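Local coordinates for protein D-glycerate 3-kinase (Cryptococcus neoformans var. grubii serotype A, PDB 6CKG) that probably phosphorylates D-glycerate at the expense of ATP, as expected of a kinase with the P-loop nucleoside triphosphate hydrolase fold, at residues G18-Q23 with L314-N319; C45-V50 with K129-R134; G76-T81 with P173-I178; N104-G109 with H229-N234; G111-H116 with Q233-Y238. All blocks are in the same frame, centred on the assembly; numbering follows the deposited sequence. Where two conformers were deposited one is given.

In the fold
From the N terminus, helix 19-38 lies against the late strand 313-318 in contact 1, closing a loop that encloses all the other contacts. The chain then enters strand 48-53, the central strand of a P-loop kinase sheet, and contact 2 brings the approach to this strand against the exit of helix 118-129. Contact 3 pairs outer strand 79-83 with strand 176-180; it crosses contact 2 along the chain and touches it, N132 meeting I174. Contacts 4 and 5 cross both of these. They start in the loop between helices 91-100 and 118-129 and end on or just past helix 225-236, sharing Q233 and N234, about 33 and 27 Å from contact 3, centre to centre.

Contact 1 (G18-Q23 with L314-N319); sequences GAMVQQ and LRFIVN
A Met-aromatic contact between M20 and F316 joins the first turn of helix 19-38 to strand 313-318. CG of M20 lies over the middle of one ring face, 3.9 Å from the F316 ring centroid and 12° off the ring normal, an almost vertical CH-pi approach. The sulfur follows obliquely, SD being 4.7 Å from the same centroid. With CG trans to the backbone nitrogen (chi1 -174°), the M20 chain runs straight out to SD and bends only at chi3. That bend sets CE 3.9 Å from CG1 of V318, and also near CB of F316. In the P-loop kinase sheet strand 313-318 lies between 247-253, parallel to it, and 324-329, antiparallel; helix 19-38 covers one face, its first turn running nearly antiparallel to the strand. Q23, one turn on from M20, takes the ring edge: CB sits in the ring plane, 3.8 Å from CE1 of F316, and OE1 approaches the same CE1 at 3.6 Å, with amide and ring planes 66° apart. Successive residues of the strand face different partners, F316 packing on T24 of the helix while R315 forms salt bridges with D303 and E328.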
# COMPACT_ATOMS: atom_id res chain seq x y z
N GLY A 18 -18.29 -9.31 6.03
CA GLY A 18 -19.13 -8.98 4.90
C GLY A 18 -18.67 -9.63 3.60
O GLY A 18 -17.79 -10.49 3.58
N ALA A 19 -19.30 -9.19 2.50
CA ALA A 19 -19.05 -9.81 1.21
C ALA A 19 -17.58 -9.68 0.80
O ALA A 19 -16.98 -10.65 0.31
CB ALA A 19 -19.96 -9.20 0.14
N MET A 20 -16.99 -8.50 0.97
CA MET A 20 -15.60 -8.32 0.56
C MET A 20 -14.66 -9.22 1.36
O MET A 20 -13.76 -9.85 0.80
CB MET A 20 -15.16 -6.86 0.67
CG MET A 20 -13.76 -6.63 0.10
SD MET A 20 -13.11 -4.93 0.11
CE MET A 20 -14.26 -4.13 -1.02
N VAL A 21 -14.86 -9.29 2.69
CA VAL A 21 -14.02 -10.14 3.52
C VAL A 21 -14.17 -11.60 3.10
O VAL A 21 -13.18 -12.30 2.87
CB VAL A 21 -14.35 -9.94 5.01
CG1 VAL A 21 -13.85 -11.13 5.85
CG2 VAL A 21 -13.75 -8.65 5.51
N GLN A 22 -15.42 -12.07 2.97
CA GLN A 22 -15.66 -13.46 2.58
C GLN A 22 -15.08 -13.77 1.20
O GLN A 22 -14.49 -14.84 0.99
CB GLN A 22 -17.15 -13.77 2.58
CG GLN A 22 -17.83 -13.63 3.92
CD GLN A 22 -19.26 -14.13 3.89
OE1 GLN A 22 -19.73 -14.65 2.88
NE2 GLN A 22 -19.96 -13.98 5.01
N GLN A 23 -15.28 -12.86 0.25
CA GLN A 23 -14.77 -13.11 -1.09
C GLN A 23 -13.25 -13.09 -1.11
O GLN A 23 -12.62 -13.90 -1.80
CB GLN A 23 -15.34 -12.08 -2.06
CG GLN A 23 -16.81 -12.32 -2.39
CD GLN A 23 -17.35 -11.31 -3.37
OE1 GLN A 23 -16.79 -11.12 -4.45
NE2 GLN A 23 -18.42 -10.63 -2.99
N LEU A 314 -7.18 -10.17 -7.85
CA LEU A 314 -8.61 -9.99 -7.67
C LEU A 314 -8.87 -8.52 -7.41
O LEU A 314 -8.27 -7.93 -6.50
CB LEU A 314 -9.15 -10.83 -6.51
CG LEU A 314 -10.59 -10.59 -6.08
CD1 LEU A 314 -11.59 -10.99 -7.20
CD2 LEU A 314 -10.87 -11.36 -4.78
N ARG A 315 -9.76 -7.93 -8.20
CA ARG A 315 -10.11 -6.52 -8.07
C ARG A 315 -11.56 -6.39 -7.65
O ARG A 315 -12.44 -7.00 -8.27
CB ARG A 315 -9.89 -5.76 -9.38
CG ARG A 315 -10.50 -4.35 -9.38
CD ARG A 315 -10.22 -3.61 -10.72
NE ARG A 315 -8.79 -3.60 -11.00
CZ ARG A 315 -8.24 -4.25 -12.02
NH1 ARG A 315 -9.00 -4.93 -12.87
NH2 ARG A 315 -6.93 -4.22 -12.20
N PHE A 316 -11.81 -5.60 -6.62
CA PHE A 316 -13.16 -5.19 -6.26
C PHE A 316 -13.38 -3.77 -6.75
O PHE A 316 -12.58 -2.89 -6.45
CB PHE A 316 -13.39 -5.23 -4.75
CG PHE A 316 -13.26 -6.60 -4.14
CD1 PHE A 316 -14.32 -7.50 -4.18
CD2 PHE A 316 -12.10 -6.97 -3.49
CE1 PHE A 316 -14.20 -8.76 -3.61
CE2 PHE A 316 -11.97 -8.23 -2.92
CZ PHE A 316 -13.02 -9.12 -2.97
N ILE A 317 -14.45 -3.56 -7.51
CA ILE A 317 -14.83 -2.24 -7.97
C ILE A 317 -15.96 -1.77 -7.07
O ILE A 317 -16.98 -2.45 -6.95
CB ILE A 317 -15.24 -2.26 -9.45
CG1 ILE A 317 -14.07 -2.76 -10.29
CG2 ILE A 317 -15.73 -0.88 -9.89
CD1 ILE A 317 -14.35 -2.90 -11.76
N VAL A 318 -15.78 -0.62 -6.42
CA VAL A 318 -16.72 -0.19 -5.39
C VAL A 318 -17.31 1.18 -5.74
O VAL A 318 -16.68 1.99 -6.43
CB VAL A 318 -16.04 -0.16 -4.00
CG1 VAL A 318 -15.57 -1.55 -3.60
CG2 VAL A 318 -14.88 0.81 -4.00
N ASN A 319 -18.53 1.42 -5.26
CA ASN A 319 -19.15 2.72 -5.43
C ASN A 319 -18.78 3.61 -4.24
O ASN A 319 -17.98 3.23 -3.38
CB ASN A 319 -20.67 2.60 -5.63
CG ASN A 319 -21.38 1.95 -4.44
OD1 ASN A 319 -20.85 1.85 -3.34
ND2 ASN A 319 -22.62 1.51 -4.68

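Contact 2 (C45-V50 with K129-R134); sequences CPPLVV and KSINDR
C45 and N132 are joined by the one direct hydrogen bond of this contact, which fixes the approach to strand 48-53, the central strand that leads into the P-loop, against the turn after helix 118-129. The bond from N132 ND2 to C45 O is 2.9 Å long and nearly straight, 169° at the hydrogen. It lies in the carbonyl plane, and the oxygen falls almost in the plane of the N132 amide. The other end of that amide, OD1, accepts from the backbone N of I174, so both ends of the group are held and its rotation is fixed. A type I turn from S130 to D133 carries the asparagine to this position.

A second polar link runs through water 1, which donates to P47 O at 2.8 Å and accepts from K129 NZ at 3.1 Å. The lysine chain is bent at chi3 and chi4, and its NZ also bonds to Q244 O. On the way there the aliphatic part of K129 crosses V49 at about a right angle, CG lying 3.9 Å from CG2 of V49.

Elsewhere the two prolines present carbon to the end of the helix: P46 CB is 3.3 Å from K129 O, and P47 CD also lies near that oxygen. CG, the next atom of the P47 ring, meets CG2 of I131 at 4.0 Å.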
# COMPACT_ATOMS: atom_id res chain seq x y z
N CYS A 45 7.34 -24.94 2.44
CA CYS A 45 6.65 -23.95 1.63
C CYS A 45 6.62 -22.61 2.36
O CYS A 45 6.24 -22.54 3.54
CB CYS A 45 5.23 -24.40 1.30
SG CYS A 45 4.40 -23.25 0.15
N PRO A 46 7.03 -21.52 1.71
CA PRO A 46 6.99 -20.21 2.35
C PRO A 46 5.56 -19.74 2.52
O PRO A 46 4.64 -20.29 1.89
CB PRO A 46 7.75 -19.31 1.36
CG PRO A 46 8.34 -20.21 0.34
CD PRO A 46 7.53 -21.46 0.33
N PRO A 47 5.32 -18.73 3.36
CA PRO A 47 4.00 -18.08 3.38
C PRO A 47 3.64 -17.57 1.99
O PRO A 47 4.50 -17.12 1.23
CB PRO A 47 4.18 -16.91 4.35
CG PRO A 47 5.47 -17.13 5.05
CD PRO A 47 6.31 -18.01 4.20
N LEU A 48 2.34 -17.63 1.68
CA LEU A 48 1.80 -16.93 0.52
C LEU A 48 1.81 -15.44 0.82
O LEU A 48 1.26 -15.01 1.83
CB LEU A 48 0.37 -17.40 0.25
CG LEU A 48 -0.40 -16.68 -0.86
CD1 LEU A 48 0.13 -17.12 -2.24
CD2 LEU A 48 -1.91 -16.96 -0.73
N VAL A 49 2.43 -14.64 -0.05
CA VAL A 49 2.44 -13.19 0.12
C VAL A 49 1.30 -12.61 -0.71
O VAL A 49 1.31 -12.66 -1.94
CB VAL A 49 3.78 -12.56 -0.30
CG1 VAL A 49 3.72 -11.05 -0.05
CG2 VAL A 49 4.94 -13.18 0.46
N VAL A 50 0.33 -12.02 -0.02
CA VAL A 50 -0.81 -11.36 -0.66
C VAL A 50 -0.56 -9.86 -0.60
O VAL A 50 -0.62 -9.26 0.48
CB VAL A 50 -2.12 -11.73 0.05
CG1 VAL A 50 -3.31 -11.11 -0.67
CG2 VAL A 50 -2.28 -13.25 0.18
N LYS A 129 9.32 -14.48 4.67
CA LYS A 129 9.24 -15.51 3.63
C LYS A 129 10.08 -16.74 3.96
O LYS A 129 9.81 -17.81 3.42
CB LYS A 129 9.65 -14.91 2.28
CG LYS A 129 8.57 -13.99 1.70
CD LYS A 129 9.04 -13.27 0.44
CE LYS A 129 9.05 -14.17 -0.78
NZ LYS A 129 7.77 -14.09 -1.55
N SER A 130 11.07 -16.62 4.84
CA SER A 130 11.85 -17.76 5.31
C SER A 130 11.38 -18.27 6.67
O SER A 130 12.02 -19.16 7.25
CB SER A 130 13.33 -17.38 5.40
OG SER A 130 13.57 -16.47 6.46
N ILE A 131 10.26 -17.75 7.18
CA ILE A 131 9.90 -18.05 8.57
C ILE A 131 9.42 -19.50 8.76
O ILE A 131 9.40 -19.98 9.90
CB ILE A 131 8.84 -17.04 9.05
CG1 ILE A 131 8.88 -16.88 10.57
CG2 ILE A 131 7.43 -17.43 8.57
CD1 ILE A 131 8.18 -15.61 11.04
N ASN A 132 9.05 -20.21 7.70
CA ASN A 132 8.65 -21.61 7.84
C ASN A 132 9.81 -22.58 7.71
O ASN A 132 9.61 -23.79 7.87
CB ASN A 132 7.57 -21.98 6.82
CG ASN A 132 6.33 -21.13 6.95
OD1 ASN A 132 6.03 -20.61 8.02
ND2 ASN A 132 5.59 -20.98 5.85
N ASP A 133 11.01 -22.09 7.40
CA ASP A 133 12.16 -22.96 7.20
C ASP A 133 12.50 -23.69 8.49
O ASP A 133 12.46 -23.11 9.58
CB ASP A 133 13.37 -22.18 6.72
CG ASP A 133 13.23 -21.68 5.30
OD1 ASP A 133 12.18 -21.94 4.68
OD2 ASP A 133 14.18 -21.03 4.82
N ARG A 134 12.84 -24.97 8.36
CA ARG A 134 13.24 -25.77 9.50
C ARG A 134 14.67 -26.28 9.31
O ARG A 134 15.59 -25.81 9.98
CB ARG A 134 12.27 -26.94 9.71
CG ARG A 134 10.84 -26.50 9.99
CD ARG A 134 9.92 -27.66 10.38
NE ARG A 134 9.75 -28.65 9.32
CZ ARG A 134 8.68 -29.44 9.21
NH1 ARG A 134 7.68 -29.33 10.08
NH2 ARG A 134 8.59 -30.32 8.22
O HOH W 1 6.07 -16.65 -0.98

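Contact 3 (G76-T81 with P173-I178); sequences GLRLAT and PIDVVI
The R78 side chain wraps round the carbonyl oxygen of P173, and it can be followed atom by atom. CB lies 3.6 Å from P173 O, and CG runs on past the same oxygen. A bend at chi3 (64°) curls the chain round this carbonyl: CD comes to 3.2 Å from P173 O, and NE donates to it at 2.8 Å. The oxygen lies in the guanidinium plane and NE in the carbonyl plane, although the bond is bent at the hydrogen (143°). At the tip, NH2 bonds to Q171 O, so two backbone carbonyls fix the guanidinium.

R78 stands just before strand 79-83, the outermost strand on this side of the P-loop kinase sheet, which pairs in parallel with 176-180. R78 N donates to D175 OD2 at 2.8 Å, on the oxygen's anti lone pair, while OD1 forms a salt bridge with R36 of helix 19-38. R78 O in turn accepts from D175 N, and weakly from V176 N. Regular pairing follows, A80 N to V176 O at 3.2 Å and I178 N to A80 O at 2.9 Å. On the sheet face shared by L79, V176, T81 and I178, CD2 of L79 touches CG1 of I178 at 3.8 Å, and L79 and T81 pack on P68 of helix 63-75. A80 and V177 point to the other face, where CG2 of I174 lies 4.3 Å from CB of A80.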
# COMPACT_ATOMS: atom_id res chain seq x y z
N GLY A 76 -8.37 -21.54 10.35
CA GLY A 76 -7.22 -22.09 11.04
C GLY A 76 -5.88 -21.62 10.52
O GLY A 76 -4.86 -22.27 10.77
N LEU A 77 -5.83 -20.51 9.80
CA LEU A 77 -4.57 -20.03 9.26
C LEU A 77 -3.80 -19.19 10.28
O LEU A 77 -4.37 -18.61 11.21
CB LEU A 77 -4.80 -19.20 8.00
CG LEU A 77 -5.52 -19.92 6.86
CD1 LEU A 77 -5.56 -19.03 5.66
CD2 LEU A 77 -4.87 -21.28 6.55
N ARG A 78 -2.49 -19.12 10.09
CA ARG A 78 -1.63 -18.22 10.85
C ARG A 78 -1.18 -17.11 9.91
O ARG A 78 -0.64 -17.38 8.83
CB ARG A 78 -0.44 -18.96 11.45
CG ARG A 78 -0.82 -20.05 12.44
CD ARG A 78 0.39 -20.86 12.89
NE ARG A 78 1.36 -20.06 13.64
CZ ARG A 78 1.24 -19.75 14.92
NH1 ARG A 78 0.18 -20.15 15.61
NH2 ARG A 78 2.17 -19.01 15.53
N LEU A 79 -1.44 -15.87 10.30
CA LEU A 79 -1.22 -14.71 9.46
C LEU A 79 -0.20 -13.77 10.09
O LEU A 79 -0.05 -13.70 11.32
CB LEU A 79 -2.52 -13.94 9.21
CG LEU A 79 -3.26 -14.43 7.96
CD1 LEU A 79 -4.12 -15.60 8.35
CD2 LEU A 79 -4.09 -13.36 7.26
N ALA A 80 0.50 -13.05 9.22
CA ALA A 80 1.31 -11.91 9.61
C ALA A 80 0.95 -10.79 8.65
O ALA A 80 0.66 -11.06 7.48
CB ALA A 80 2.82 -12.20 9.55
N THR A 81 0.94 -9.55 9.14
CA THR A 81 0.60 -8.41 8.30
C THR A 81 1.73 -7.39 8.28
O THR A 81 2.27 -7.04 9.34
CB THR A 81 -0.69 -7.74 8.78
OG1 THR A 81 -1.78 -8.65 8.67
CG2 THR A 81 -0.99 -6.49 7.92
N PRO A 173 5.17 -21.06 12.44
CA PRO A 173 5.04 -20.92 10.98
C PRO A 173 3.90 -19.99 10.59
O PRO A 173 3.04 -19.71 11.41
CB PRO A 173 4.76 -22.35 10.51
CG PRO A 173 4.03 -22.97 11.66
CD PRO A 173 4.68 -22.37 12.91
N ILE A 174 3.92 -19.51 9.34
CA ILE A 174 2.95 -18.55 8.84
C ILE A 174 2.41 -19.08 7.51
O ILE A 174 3.19 -19.45 6.62
CB ILE A 174 3.58 -17.15 8.65
CG1 ILE A 174 4.00 -16.55 10.00
CG2 ILE A 174 2.64 -16.20 7.93
CD1 ILE A 174 2.85 -16.32 10.97
N ASP A 175 1.09 -19.10 7.37
CA ASP A 175 0.48 -19.50 6.10
C ASP A 175 0.47 -18.37 5.09
O ASP A 175 0.69 -18.59 3.89
CB ASP A 175 -0.96 -19.98 6.33
CG ASP A 175 -1.04 -21.20 7.23
OD1 ASP A 175 -0.66 -22.30 6.79
OD2 ASP A 175 -1.48 -21.05 8.38
N VAL A 176 0.16 -17.15 5.54
CA VAL A 176 -0.16 -16.04 4.65
C VAL A 176 0.43 -14.77 5.23
O VAL A 176 0.28 -14.51 6.43
CB VAL A 176 -1.69 -15.88 4.47
CG1 VAL A 176 -2.02 -14.62 3.66
CG2 VAL A 176 -2.28 -17.13 3.82
N VAL A 177 1.09 -13.98 4.39
CA VAL A 177 1.51 -12.63 4.72
C VAL A 177 0.64 -11.67 3.93
O VAL A 177 0.55 -11.77 2.70
CB VAL A 177 3.00 -12.40 4.42
CG1 VAL A 177 3.38 -10.89 4.54
CG2 VAL A 177 3.87 -13.24 5.37
N ILE A 178 -0.06 -10.78 4.64
CA ILE A 178 -0.77 -9.67 4.01
C ILE A 178 0.18 -8.48 4.00
O ILE A 178 0.64 -8.03 5.06
CB ILE A 178 -2.07 -9.35 4.76
CG1 ILE A 178 -2.96 -10.59 4.90
CG2 ILE A 178 -2.83 -8.21 4.05
CD1 ILE A 178 -3.44 -11.13 3.59

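Contact 4 (N104-G109 with H229-N234); sequences NPLLNG and HSINQN
I231 turns CG1 trans to its carbonyl carbon (chi1 -55°) and folds again at chi2 (-58°), which brings CD1 against both L106 and L107. There CD1 meets CD2 of L107 at 3.6 Å and CB of L106 at 4.0 Å. The two leucines use the branch in different ways: L106 crosses I231 at about a right angle, whereas L107 slides past it in the opposite direction. N234, one turn along the helix, comes towards L107 from the opposite direction, its ND2 3.7 Å from CD2 of L107; that amide nitrogen finds its polar partner in A113 O.

At the other end of the contact, N104 extends its amide towards S230, with CG trans to the backbone nitrogen. ND2 passes 3.5 Å from CB of S230 but makes no direct hydrogen bond to S230. Water 2 spans the interval instead, accepting from N104 ND2 at 3.0 Å. S230 has two conformers, so the water's link to OG, 2.6 Å away in this one, is tentative, as is the OG bond to S226 O. On its own loop, N104 OD1 accepts weakly from L106 N, 2.9 Å away, in an Asx turn, and weakly again from L107 N.

The contact thus sets the loop between helices 91-100 and 118-129 on the side of helix 225-236. L107 O bonds to S98 of helix 91-100, while I231 also packs on F298 of helix 281-298.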
# COMPACT_ATOMS: atom_id res chain seq x y z
N ASN A 104 11.29 19.94 -3.76
CA ASN A 104 10.28 18.93 -4.05
C ASN A 104 9.26 18.90 -2.92
O ASN A 104 9.52 18.31 -1.86
CB ASN A 104 10.93 17.55 -4.24
CG ASN A 104 9.94 16.51 -4.76
OD1 ASN A 104 8.77 16.49 -4.37
ND2 ASN A 104 10.41 15.64 -5.65
N PRO A 105 8.09 19.52 -3.10
CA PRO A 105 7.09 19.51 -2.02
C PRO A 105 6.59 18.13 -1.65
O PRO A 105 6.13 17.93 -0.52
CB PRO A 105 5.95 20.36 -2.61
CG PRO A 105 6.12 20.23 -4.09
CD PRO A 105 7.60 20.21 -4.30
N LEU A 106 6.64 17.18 -2.58
CA LEU A 106 6.16 15.84 -2.26
C LEU A 106 7.10 15.10 -1.32
O LEU A 106 6.65 14.20 -0.59
CB LEU A 106 5.94 15.05 -3.56
CG LEU A 106 4.80 15.62 -4.40
CD1 LEU A 106 4.49 14.77 -5.67
CD2 LEU A 106 3.56 15.77 -3.51
N LEU A 107 8.38 15.47 -1.27
CA LEU A 107 9.34 14.82 -0.38
C LEU A 107 9.59 15.61 0.90
O LEU A 107 10.52 15.28 1.65
CB LEU A 107 10.65 14.57 -1.12
CG LEU A 107 10.51 13.67 -2.36
CD1 LEU A 107 11.79 13.65 -3.18
CD2 LEU A 107 10.10 12.24 -1.93
N ASN A 108 8.79 16.63 1.18
CA ASN A 108 9.04 17.42 2.37
C ASN A 108 8.39 16.81 3.61
O ASN A 108 8.37 17.43 4.67
CB ASN A 108 8.58 18.88 2.17
CG ASN A 108 7.07 19.02 2.13
OD1 ASN A 108 6.32 18.05 2.27
ND2 ASN A 108 6.60 20.25 1.95
N GLY A 109 7.88 15.59 3.48
CA GLY A 109 7.31 14.82 4.58
C GLY A 109 6.95 13.45 4.05
O GLY A 109 7.04 13.18 2.85
N HIS A 229 9.10 13.52 -11.84
CA HIS A 229 10.14 12.59 -12.26
C HIS A 229 10.88 12.00 -11.06
O HIS A 229 11.26 10.82 -11.07
CB HIS A 229 11.13 13.28 -13.19
CG HIS A 229 10.68 13.35 -14.63
ND1 HIS A 229 10.43 12.22 -15.39
CD2 HIS A 229 10.51 14.40 -15.47
CE1 HIS A 229 10.09 12.58 -16.61
NE2 HIS A 229 10.13 13.90 -16.69
N SER A 230 11.12 12.83 -10.02
CA SER A 230 11.79 12.35 -8.81
C SER A 230 10.99 11.24 -8.13
O SER A 230 11.55 10.21 -7.74
CB SER A 230 12.02 13.50 -7.83
OG SER A 230 12.85 14.50 -8.42
N ILE A 231 9.68 11.44 -7.95
CA ILE A 231 8.87 10.39 -7.35
C ILE A 231 8.91 9.13 -8.21
O ILE A 231 9.02 8.00 -7.70
CB ILE A 231 7.43 10.88 -7.13
CG1 ILE A 231 7.42 12.16 -6.30
CG2 ILE A 231 6.58 9.77 -6.48
CD1 ILE A 231 8.09 12.01 -4.92
N ASN A 232 8.82 9.30 -9.54
CA ASN A 232 8.91 8.18 -10.48
C ASN A 232 10.21 7.41 -10.29
O ASN A 232 10.21 6.17 -10.24
CB ASN A 232 8.81 8.72 -11.92
CG ASN A 232 8.68 7.62 -12.97
OD1 ASN A 232 7.91 6.68 -12.80
ND2 ASN A 232 9.43 7.74 -14.06
N GLN A 233 11.33 8.12 -10.24
CA GLN A 233 12.63 7.48 -10.05
C GLN A 233 12.71 6.78 -8.70
O GLN A 233 13.30 5.70 -8.58
CB GLN A 233 13.74 8.52 -10.16
CG GLN A 233 15.10 7.93 -10.45
CD GLN A 233 15.18 7.39 -11.86
OE1 GLN A 233 14.55 7.93 -12.77
NE2 GLN A 233 15.95 6.32 -12.05
N ASN A 234 12.14 7.41 -7.67
CA ASN A 234 12.04 6.75 -6.37
C ASN A 234 11.27 5.45 -6.47
O ASN A 234 11.65 4.45 -5.86
CB ASN A 234 11.37 7.69 -5.36
CG ASN A 234 12.25 8.87 -4.98
OD1 ASN A 234 13.39 8.97 -5.42
ND2 ASN A 234 11.71 9.77 -4.19
O HOH W 2 13.08 16.46 -6.75

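Contact 5 (G111-H116 with Q233-Y238); sequences GPAGTH and QNLRQY
A type II turn from P112 to T115 brings A113 and G114 against N234 and L235 of helix 225-236, with CA atoms 5.2 Å apart between A113 and L235. In this P-loop kinase the turn belongs to the loop before helix 118-129. It is braced from within, because P112 O accepts from both the backbone N and the OG1 of T115, and that OG1 accepts from G111 N.

The helix holds the turn through N234, whose ND2 donates to A113 O at 2.9 Å. The oxygen lies close to the plane of the amide, but the donor is tilted 33° from the carbonyl plane. The methyl of A113 touches two neighbours, CB being 4.0 Å from CB of L235 and equally 4.0 Å from CE1 of Y238.

Y238 crosses towards H116, and the two ring planes stand at 87°. Its OH meets ND1 of H116 in the imidazole plane at 2.7 Å, a hydrogen bond in which either atom could be the donor. Each ring meets a further aromatic one, Y88 lying nearly parallel to H116 and W242 meeting Y238. The tyrosine hydroxyl has a further partner in water 3, 2.9 Å from OH, and this water donates to the backbone O of H116 at 2.7 Å.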
# COMPACT_ATOMS: atom_id res chain seq x y z
N GLY A 111 5.01 10.04 2.85
CA GLY A 111 3.89 9.74 1.99
C GLY A 111 4.29 8.99 0.74
O GLY A 111 4.09 7.77 0.61
N PRO A 112 4.85 9.71 -0.23
CA PRO A 112 5.05 9.15 -1.57
C PRO A 112 6.31 8.31 -1.64
O PRO A 112 7.08 8.19 -0.68
CB PRO A 112 5.15 10.40 -2.45
CG PRO A 112 5.61 11.46 -1.55
CD PRO A 112 5.04 11.17 -0.20
N ALA A 113 6.50 7.71 -2.82
CA ALA A 113 7.69 6.92 -3.13
C ALA A 113 8.95 7.70 -2.81
O ALA A 113 9.12 8.85 -3.24
CB ALA A 113 7.67 6.51 -4.61
N GLY A 114 9.84 7.06 -2.05
CA GLY A 114 11.05 7.67 -1.53
C GLY A 114 11.04 7.86 -0.03
O GLY A 114 12.12 7.96 0.58
N THR A 115 9.86 7.92 0.59
CA THR A 115 9.74 8.20 2.01
C THR A 115 9.62 6.92 2.85
O THR A 115 9.30 7.00 4.04
CB THR A 115 8.55 9.11 2.28
OG1 THR A 115 7.32 8.43 1.97
CG2 THR A 115 8.64 10.44 1.44
N HIS A 116 9.87 5.75 2.27
CA HIS A 116 9.84 4.47 2.97
C HIS A 116 11.25 3.92 3.09
O HIS A 116 12.12 4.19 2.26
CB HIS A 116 8.92 3.45 2.26
CG HIS A 116 7.53 3.96 2.06
ND1 HIS A 116 7.12 4.55 0.88
CD2 HIS A 116 6.47 4.01 2.90
CE1 HIS A 116 5.86 4.94 1.00
NE2 HIS A 116 5.45 4.63 2.22
N GLN A 233 11.33 8.12 -10.24
CA GLN A 233 12.63 7.48 -10.05
C GLN A 233 12.71 6.78 -8.70
O GLN A 233 13.30 5.70 -8.58
CB GLN A 233 13.74 8.52 -10.16
CG GLN A 233 15.10 7.93 -10.45
CD GLN A 233 15.18 7.39 -11.86
OE1 GLN A 233 14.55 7.93 -12.77
NE2 GLN A 233 15.95 6.32 -12.05
N ASN A 234 12.14 7.41 -7.67
CA ASN A 234 12.04 6.75 -6.37
C ASN A 234 11.27 5.45 -6.47
O ASN A 234 11.65 4.45 -5.86
CB ASN A 234 11.37 7.69 -5.36
CG ASN A 234 12.25 8.87 -4.98
OD1 ASN A 234 13.39 8.97 -5.42
ND2 ASN A 234 11.71 9.77 -4.19
N LEU A 235 10.18 5.44 -7.25
CA LEU A 235 9.32 4.26 -7.33
C LEU A 235 10.02 3.08 -7.99
O LEU A 235 9.71 1.92 -7.69
CB LEU A 235 8.03 4.60 -8.07
CG LEU A 235 6.97 3.51 -8.13
CD1 LEU A 235 6.52 3.09 -6.70
CD2 LEU A 235 5.79 4.02 -8.94
N ARG A 236 10.96 3.34 -8.91
CA ARG A 236 11.73 2.27 -9.51
C ARG A 236 12.47 1.43 -8.46
O ARG A 236 12.70 0.24 -8.68
CB ARG A 236 12.72 2.85 -10.54
CG ARG A 236 12.01 3.44 -11.76
CD ARG A 236 12.91 4.30 -12.65
NE ARG A 236 12.22 4.76 -13.87
CZ ARG A 236 12.61 5.80 -14.62
NH1 ARG A 236 13.68 6.50 -14.27
NH2 ARG A 236 11.93 6.14 -15.71
N GLN A 237 12.82 2.02 -7.31
CA GLN A 237 13.50 1.28 -6.24
C GLN A 237 12.59 0.29 -5.52
O GLN A 237 13.10 -0.53 -4.74
CB GLN A 237 14.11 2.23 -5.20
CG GLN A 237 15.06 3.28 -5.79
CD GLN A 237 15.99 2.68 -6.83
OE1 GLN A 237 15.87 2.97 -8.02
NE2 GLN A 237 16.90 1.82 -6.39
N TYR A 238 11.27 0.32 -5.74
CA TYR A 238 10.37 -0.61 -5.06
C TYR A 238 10.16 -1.92 -5.81
O TYR A 238 9.50 -2.82 -5.29
CB TYR A 238 8.99 0.03 -4.83
CG TYR A 238 8.97 1.16 -3.82
CD1 TYR A 238 9.68 2.34 -4.06
CD2 TYR A 238 8.23 1.06 -2.65
CE1 TYR A 238 9.68 3.38 -3.14
CE2 TYR A 238 8.21 2.10 -1.72
CZ TYR A 238 8.94 3.26 -1.97
OH TYR A 238 8.93 4.31 -1.08
O HOH W 3 11.72 4.80 -0.34